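Local structure of cutinase-like protein (Cryptococcus sp., 2CZQ) at residues 10-15 / 44-49; 15-20 / 84-89; 58-63 / 92-97. The protein probably hydrolyses carboxylic esters, as a cutinase-like member of the alpha/beta hydrolase fold. All coordinates share one frame; numbering follows the deposited sequence.

The three contacts describe one flank of a single alpha/beta domain built on a parallel sheet. Contact 1 pairs strand 9-14 with the outermost strand 41-45 and follows both strands past their ends. Contact 2 begins where strand 9-14 stops: the two contacts share Arg-15, and their centres lie about 9 Å apart. Contact 3 packs helix 57-73 on helix 86-98, with its centre about 11 Å from that of contact 1 and about 13 Å from that of contact 2. Along the chain, contact 1 closes before contact 3 opens, whereas contact 2 crosses both. Helix 86-98, common to contacts 2 and 3, thus ties the probable catalytic serine turn to the helical layer.

Contact 1. Residues 10-15 / 44-49; sequences VLINTR and YNTVYT
Asn-13 N gives a nearly straight hydrogen bond to Tyr-44 O (2.9 Å, 168° at the hydrogen), and Tyr-44 N and Thr-46 N bond in turn to Leu-11 O and Asn-13 O. These bonds set a parallel register of Ile-12 with Tyr-44 and Asn-13 with Asn-45. The two asparagine side chains leave the sheet on the same face, side by side, with their amide planes 77° apart. Asn-13 ND2 lies in the carbonyl plane of Asn-45 and reaches OD1 on a lone pair at 2.9 Å, while Asn-13 OD1 accepts from Ser-24 N. On the other face Val-10 CG1, placed anti to its backbone N (chi1 -171°), rests 3.7 Å from Tyr-44 CB.

Past the bridges, side chains take over much of the joining, several of them by reaching backbone oxygens. The hydroxyls Thr-14 OG1 and Thr-46 OG1 meet at 2.7 Å, and Thr-14 CG2 approaches Tyr-48 CE1 obliquely to the ring at 3.5 Å. Tyr-48 OH donates to Arg-15 O (2.7 Å). In return the arginine chain, extended from CG to NE, carries its guanidinium to the Tyr-48 backbone: NH2 bonds to Tyr-48 O at 2.9 Å, and NH1 adds a weak second bond to that oxygen. One water accepts from Arg-15 N and NH1 and donates to Thr-46 O, bridging the loops. The guanidinium is positioned from the far side by Arg-15 NE bonding to Glu-19 O, and Tyr-44 OH is held by Asp-62 of helix 57-73.

Strands 9-14 and 41-45, joined through helix 28-37, form a beta-alpha-beta unit at the edge of the parallel sheet of the alpha/beta hydrolase fold.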
# COMPACT_ATOMS: atom_id res chain seq x y z
N VAL A 10 -3.86 10.43 -7.21
CA VAL A 10 -3.73 10.58 -5.78
C VAL A 10 -3.01 9.36 -5.23
O VAL A 10 -3.36 8.22 -5.55
CB VAL A 10 -5.10 10.73 -5.08
CG1 VAL A 10 -4.92 11.10 -3.62
CG2 VAL A 10 -5.96 11.77 -5.78
N LEU A 11 -2.00 9.63 -4.41
CA LEU A 11 -1.30 8.60 -3.65
C LEU A 11 -1.94 8.59 -2.27
O LEU A 11 -1.68 9.47 -1.45
CB LEU A 11 0.20 8.92 -3.57
CG LEU A 11 0.88 9.22 -4.92
CD1 LEU A 11 2.32 9.66 -4.71
CD2 LEU A 11 0.82 8.02 -5.86
N ILE A 12 -2.84 7.64 -2.06
CA ILE A 12 -3.54 7.52 -0.79
C ILE A 12 -2.70 6.61 0.08
O ILE A 12 -2.49 5.45 -0.27
CB ILE A 12 -4.95 6.91 -1.00
CG1 ILE A 12 -5.85 7.86 -1.80
CG2 ILE A 12 -5.59 6.54 0.35
CD1 ILE A 12 -7.20 7.26 -2.20
N ASN A 13 -2.21 7.15 1.19
CA ASN A 13 -1.36 6.36 2.07
C ASN A 13 -1.92 6.29 3.47
O ASN A 13 -2.36 7.30 4.04
CB ASN A 13 0.09 6.86 2.06
CG ASN A 13 0.29 8.13 2.86
OD1 ASN A 13 0.78 8.10 3.99
ND2 ASN A 13 -0.10 9.27 2.28
N THR A 14 -1.93 5.07 4.02
CA THR A 14 -2.44 4.80 5.35
C THR A 14 -1.29 4.34 6.23
O THR A 14 -0.58 3.38 5.91
CB THR A 14 -3.56 3.76 5.28
OG1 THR A 14 -4.54 4.18 4.32
CG2 THR A 14 -4.31 3.68 6.60
N ARG A 15 -1.11 5.05 7.34
CA ARG A 15 0.08 4.93 8.16
C ARG A 15 0.00 3.81 9.19
O ARG A 15 -1.05 3.20 9.40
CB ARG A 15 0.36 6.26 8.85
CG ARG A 15 -0.56 6.56 10.02
CD ARG A 15 -0.55 8.01 10.38
NE ARG A 15 -1.29 8.33 11.61
CZ ARG A 15 -2.60 8.51 11.67
NH1 ARG A 15 -3.36 8.39 10.59
NH2 ARG A 15 -3.16 8.83 12.83
N TYR A 44 -2.57 11.95 -0.27
CA TYR A 44 -3.65 11.98 0.70
C TYR A 44 -3.34 11.03 1.84
O TYR A 44 -3.13 9.84 1.62
CB TYR A 44 -5.00 11.59 0.07
CG TYR A 44 -6.10 11.62 1.10
CD1 TYR A 44 -6.58 12.83 1.58
CD2 TYR A 44 -6.61 10.44 1.65
CE1 TYR A 44 -7.55 12.88 2.55
CE2 TYR A 44 -7.59 10.48 2.63
CZ TYR A 44 -8.06 11.71 3.07
OH TYR A 44 -9.03 11.80 4.03
N ASN A 45 -3.35 11.57 3.06
CA ASN A 45 -3.06 10.79 4.25
C ASN A 45 -4.35 10.36 4.92
O ASN A 45 -5.10 11.18 5.46
CB ASN A 45 -2.21 11.59 5.23
CG ASN A 45 -1.06 12.31 4.55
OD1 ASN A 45 -0.32 11.72 3.76
ND2 ASN A 45 -0.89 13.59 4.87
N THR A 46 -4.62 9.06 4.89
CA THR A 46 -5.85 8.53 5.46
C THR A 46 -6.03 9.00 6.90
O THR A 46 -5.10 8.94 7.71
CB THR A 46 -5.77 7.02 5.42
OG1 THR A 46 -5.66 6.63 4.04
CG2 THR A 46 -7.05 6.36 5.93
N VAL A 47 -7.23 9.46 7.21
CA VAL A 47 -7.54 9.96 8.54
C VAL A 47 -8.16 8.86 9.39
O VAL A 47 -9.24 8.36 9.08
CB VAL A 47 -8.47 11.19 8.50
CG1 VAL A 47 -8.79 11.67 9.90
CG2 VAL A 47 -7.84 12.31 7.68
N TYR A 48 -7.44 8.47 10.43
CA TYR A 48 -7.92 7.53 11.43
C TYR A 48 -6.97 7.58 12.61
O TYR A 48 -5.96 8.28 12.57
CB TYR A 48 -8.09 6.11 10.87
CG TYR A 48 -6.85 5.24 10.74
CD1 TYR A 48 -5.72 5.67 10.04
CD2 TYR A 48 -6.85 3.95 11.27
CE1 TYR A 48 -4.60 4.83 9.92
CE2 TYR A 48 -5.75 3.12 11.15
CZ TYR A 48 -4.64 3.56 10.48
OH TYR A 48 -3.56 2.71 10.37
N THR A 49 -7.31 6.87 13.68
CA THR A 49 -6.52 6.98 14.91
C THR A 49 -5.19 6.25 14.84
O THR A 49 -4.26 6.62 15.55
CB THR A 49 -7.30 6.43 16.12
OG1 THR A 49 -7.77 5.11 15.82
CG2 THR A 49 -8.55 7.26 16.42
O HOH W 1 -2.78 7.49 7.79
O HOH W 2 -1.46 8.69 15.31

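Contact 2. Residues 15-20 / 84-89; sequences RGTGEP and YSQGAA. With EDO (1,2-ethanediol), chain D.
The turn at Ser-85, which has the sequence and geometry of the nucleophile elbow of alpha/beta hydrolases, meets the loop after strand 9-14. Ser-85 sits in a Gly-x-Ser-x-Gly pattern between strand 78-84 and helix 86-98, with the strained backbone angles (phi 60°, psi -122°) expected of such a turn. Its OG is hydrogen-bonded to His-180 NE2, consistent with a catalytic serine in a Ser-His-Asp triad.

Two glycines let the backbones close in: Gly-16 CA lies 3.4 Å from Tyr-84 O, and the bare CA of Gly-87 makes room for Arg-15 O, 3.2 Å from Gly-87 N. The loop continues as a type II turn from Gly-16 to Glu-19. Glu-19 folds back, giving its OE1 anti lone pair to Gly-16 N; Ser-24 OG also bonds to this oxygen. The same OE1 stands at the edge of the Tyr-84 ring, in its plane and 3.4 Å from CD2, with carboxylate and ring planes perpendicular. Ser-85 CB covers one ring face, and Tyr-84 OH bonds to His-180 O.

Gln-86 reaches the loop with a fully extended chain, CG anti to the backbone N. Its NE2 donates to Thr-17 OG1 at 3.0 Å, bent to 138° at the hydrogen, and also bonds to Asp-51 O.

A 1,2-ethanediol, probably from the crystallisation liquor, lies beside the serine: its O2 donates to Thr-17 O, and a water links that O2 to Thr-17 N and, at 2.6 Å, to Ser-85 OG.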
# COMPACT_ATOMS: atom_id res chain seq x y z
N ARG A 15 -1.11 5.05 7.34
CA ARG A 15 0.08 4.93 8.16
C ARG A 15 0.00 3.81 9.19
O ARG A 15 -1.05 3.20 9.40
CB ARG A 15 0.36 6.26 8.85
CG ARG A 15 -0.56 6.56 10.02
CD ARG A 15 -0.55 8.01 10.38
NE ARG A 15 -1.29 8.33 11.61
CZ ARG A 15 -2.60 8.51 11.67
NH1 ARG A 15 -3.36 8.39 10.59
NH2 ARG A 15 -3.16 8.83 12.83
N GLY A 16 1.13 3.55 9.83
CA GLY A 16 1.21 2.56 10.89
C GLY A 16 0.84 3.11 12.26
O GLY A 16 0.81 4.33 12.49
N THR A 17 0.56 2.18 13.17
CA THR A 17 0.29 2.49 14.57
C THR A 17 1.32 3.46 15.12
O THR A 17 2.53 3.25 14.96
CB THR A 17 0.35 1.19 15.40
OG1 THR A 17 -0.49 0.20 14.80
CG2 THR A 17 -0.20 1.41 16.81
N GLY A 18 0.84 4.52 15.76
CA GLY A 18 1.71 5.46 16.43
C GLY A 18 2.30 6.56 15.58
O GLY A 18 2.80 7.55 16.12
N GLU A 19 2.27 6.42 14.26
CA GLU A 19 2.76 7.51 13.42
C GLU A 19 1.82 8.69 13.57
O GLU A 19 0.61 8.50 13.64
CB GLU A 19 2.81 7.08 11.96
CG GLU A 19 3.79 5.96 11.67
CD GLU A 19 4.14 5.90 10.20
OE1 GLU A 19 3.46 5.17 9.45
OE2 GLU A 19 5.08 6.62 9.80
N PRO A 20 2.34 9.92 13.64
CA PRO A 20 1.46 11.09 13.69
C PRO A 20 0.57 11.15 12.46
O PRO A 20 0.98 10.74 11.37
CB PRO A 20 2.44 12.26 13.69
CG PRO A 20 3.70 11.69 14.24
CD PRO A 20 3.77 10.29 13.70
N TYR A 84 1.14 0.88 5.30
CA TYR A 84 2.22 0.36 6.13
C TYR A 84 1.65 -0.18 7.43
O TYR A 84 0.95 0.54 8.15
CB TYR A 84 3.22 1.48 6.43
CG TYR A 84 4.26 1.15 7.49
CD1 TYR A 84 4.98 -0.05 7.46
CD2 TYR A 84 4.51 2.05 8.52
CE1 TYR A 84 5.93 -0.34 8.44
CE2 TYR A 84 5.45 1.77 9.50
CZ TYR A 84 6.16 0.57 9.46
OH TYR A 84 7.09 0.31 10.44
N SER A 85 1.96 -1.44 7.74
CA SER A 85 1.62 -2.04 9.03
C SER A 85 0.10 -2.01 9.23
O SER A 85 -0.62 -2.53 8.38
CB SER A 85 2.43 -1.38 10.16
OG SER A 85 2.41 -2.20 11.30
N GLN A 86 -0.41 -1.39 10.29
CA GLN A 86 -1.86 -1.28 10.44
C GLN A 86 -2.51 -0.72 9.17
O GLN A 86 -3.60 -1.14 8.77
CB GLN A 86 -2.24 -0.43 11.65
CG GLN A 86 -3.76 -0.36 11.81
CD GLN A 86 -4.26 0.23 13.12
OE1 GLN A 86 -5.47 0.24 13.33
NE2 GLN A 86 -3.37 0.72 13.98
N GLY A 87 -1.84 0.25 8.54
CA GLY A 87 -2.35 0.86 7.32
C GLY A 87 -2.40 -0.09 6.14
O GLY A 87 -3.25 0.06 5.25
N ALA A 88 -1.50 -1.06 6.10
CA ALA A 88 -1.56 -2.12 5.09
C ALA A 88 -2.81 -2.97 5.29
O ALA A 88 -3.52 -3.25 4.33
CB ALA A 88 -0.30 -2.97 5.11
N ALA A 89 -3.09 -3.36 6.54
CA ALA A 89 -4.30 -4.12 6.84
C ALA A 89 -5.54 -3.32 6.46
O ALA A 89 -6.46 -3.85 5.83
CB ALA A 89 -4.33 -4.51 8.31
C1 EDO D . 5.50 0.31 13.80
O1 EDO D . 5.62 1.18 14.91
C2 EDO D . 4.69 0.98 12.73
O2 EDO D . 3.36 1.18 13.15
O HOH W 3 1.39 -0.61 13.05

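Contact 3. Residues 58-63 / 92-97; sequences AGTADI and VVALQQ
Helices 58-63 and 92-97 approach to 8.9 Å between their axes and cross at -58°, with Thr-60 CA and Ala-94 CA nearest at 5.2 Å. Ala-94, with its single methyl, faces Thr-60 at this closest pair. Thr-60 has the largest share of the contact and touches Val-93, Ala-94 and Gln-97. With OG1 beside the backbone N (chi1 -66°), the methyl CG2 is left anti to that N and presses on the Ala-94 backbone, 3.6 Å from Ala-94 N, and lies 3.9 Å from Ala-94 CB. Its hydroxyl OG1 passes 3.8 Å from Val-93 CB and bonds to Ala-90 O, one turn before Ala-94, so the polar branch is satisfied across the interface too.

One turn further along, Ile-63 CG2 reaches Ala-94 CB at 4.2 Å, leaving that methyl in contact with both Thr-60 and Ile-63. At the outer margin Thr-60 CG2 sits over the flat of the Gln-97 amide, about equally far from CD, OE1 and NE2 (3.9 Å to NE2). Ile-64 touches Ala-94 and Gln-97 and extends the packing along helix 57-73, while Ile-63 also touches Thr-46.

The pair is part of the helical layer covering one face of the central parallel sheet in an alpha/beta hydrolase fold.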
# COMPACT_ATOMS: atom_id res chain seq x y z
N ALA A 58 -12.11 2.86 10.56
CA ALA A 58 -12.16 4.26 10.14
C ALA A 58 -11.15 4.54 9.03
O ALA A 58 -11.39 5.37 8.16
CB ALA A 58 -11.96 5.20 11.31
N GLY A 59 -10.01 3.85 9.05
CA GLY A 59 -9.01 3.98 8.01
C GLY A 59 -9.51 3.43 6.69
O GLY A 59 -9.45 4.10 5.66
N THR A 60 -10.02 2.20 6.71
CA THR A 60 -10.61 1.61 5.52
C THR A 60 -11.69 2.52 4.93
O THR A 60 -11.73 2.75 3.72
CB THR A 60 -11.18 0.24 5.88
OG1 THR A 60 -10.11 -0.65 6.24
CG2 THR A 60 -11.92 -0.41 4.69
N ALA A 61 -12.57 3.02 5.79
CA ALA A 61 -13.66 3.88 5.34
C ALA A 61 -13.14 5.15 4.68
O ALA A 61 -13.70 5.60 3.68
CB ALA A 61 -14.60 4.21 6.48
N ASP A 62 -12.08 5.73 5.23
CA ASP A 62 -11.57 6.98 4.70
C ASP A 62 -10.81 6.80 3.38
O ASP A 62 -10.86 7.67 2.52
CB ASP A 62 -10.74 7.72 5.74
CG ASP A 62 -10.49 9.15 5.36
OD1 ASP A 62 -11.47 9.88 5.11
OD2 ASP A 62 -9.32 9.59 5.29
N ILE A 63 -10.14 5.66 3.22
CA ILE A 63 -9.55 5.32 1.92
C ILE A 63 -10.64 5.33 0.84
O ILE A 63 -10.50 5.96 -0.21
CB ILE A 63 -8.89 3.92 1.96
CG1 ILE A 63 -7.65 3.91 2.86
CG2 ILE A 63 -8.52 3.44 0.55
CD1 ILE A 63 -7.21 2.49 3.24
N VAL A 92 -5.87 -3.57 2.71
CA VAL A 92 -6.34 -4.89 2.31
C VAL A 92 -7.85 -5.01 2.49
O VAL A 92 -8.56 -5.48 1.60
CB VAL A 92 -5.60 -5.99 3.11
CG1 VAL A 92 -6.27 -7.34 2.93
CG2 VAL A 92 -4.14 -6.05 2.69
N VAL A 93 -8.35 -4.56 3.64
CA VAL A 93 -9.78 -4.64 3.91
C VAL A 93 -10.57 -3.73 2.96
O VAL A 93 -11.66 -4.09 2.53
CB VAL A 93 -10.08 -4.40 5.40
CG1 VAL A 93 -11.58 -4.41 5.68
CG2 VAL A 93 -9.39 -5.48 6.23
N ALA A 94 -9.99 -2.58 2.60
CA ALA A 94 -10.60 -1.74 1.56
C ALA A 94 -10.75 -2.51 0.25
O ALA A 94 -11.79 -2.43 -0.40
CB ALA A 94 -9.82 -0.45 1.35
N LEU A 95 -9.72 -3.27 -0.14
CA LEU A 95 -9.81 -4.05 -1.37
C LEU A 95 -10.93 -5.07 -1.29
O LEU A 95 -11.68 -5.28 -2.25
CB LEU A 95 -8.50 -4.77 -1.67
CG LEU A 95 -7.20 -3.97 -1.64
CD1 LEU A 95 -6.04 -4.83 -2.12
CD2 LEU A 95 -7.29 -2.68 -2.45
N GLN A 96 -11.05 -5.72 -0.13
CA GLN A 96 -12.09 -6.71 0.10
C GLN A 96 -13.48 -6.10 -0.05
O GLN A 96 -14.39 -6.73 -0.58
CB GLN A 96 -11.93 -7.34 1.48
CG GLN A 96 -10.63 -8.12 1.64
CD GLN A 96 -10.33 -8.50 3.09
OE1 GLN A 96 -11.05 -8.10 4.01
NE2 GLN A 96 -9.26 -9.26 3.29
N GLN A 97 -13.64 -4.86 0.40
CA GLN A 97 -14.91 -4.16 0.33
C GLN A 97 -15.19 -3.58 -1.06
O GLN A 97 -16.34 -3.54 -1.48
CB GLN A 97 -14.98 -3.04 1.36
CG GLN A 97 -15.11 -3.57 2.78
CD GLN A 97 -15.25 -2.48 3.81
OE1 GLN A 97 -15.62 -1.35 3.49
NE2 GLN A 97 -14.95 -2.81 5.06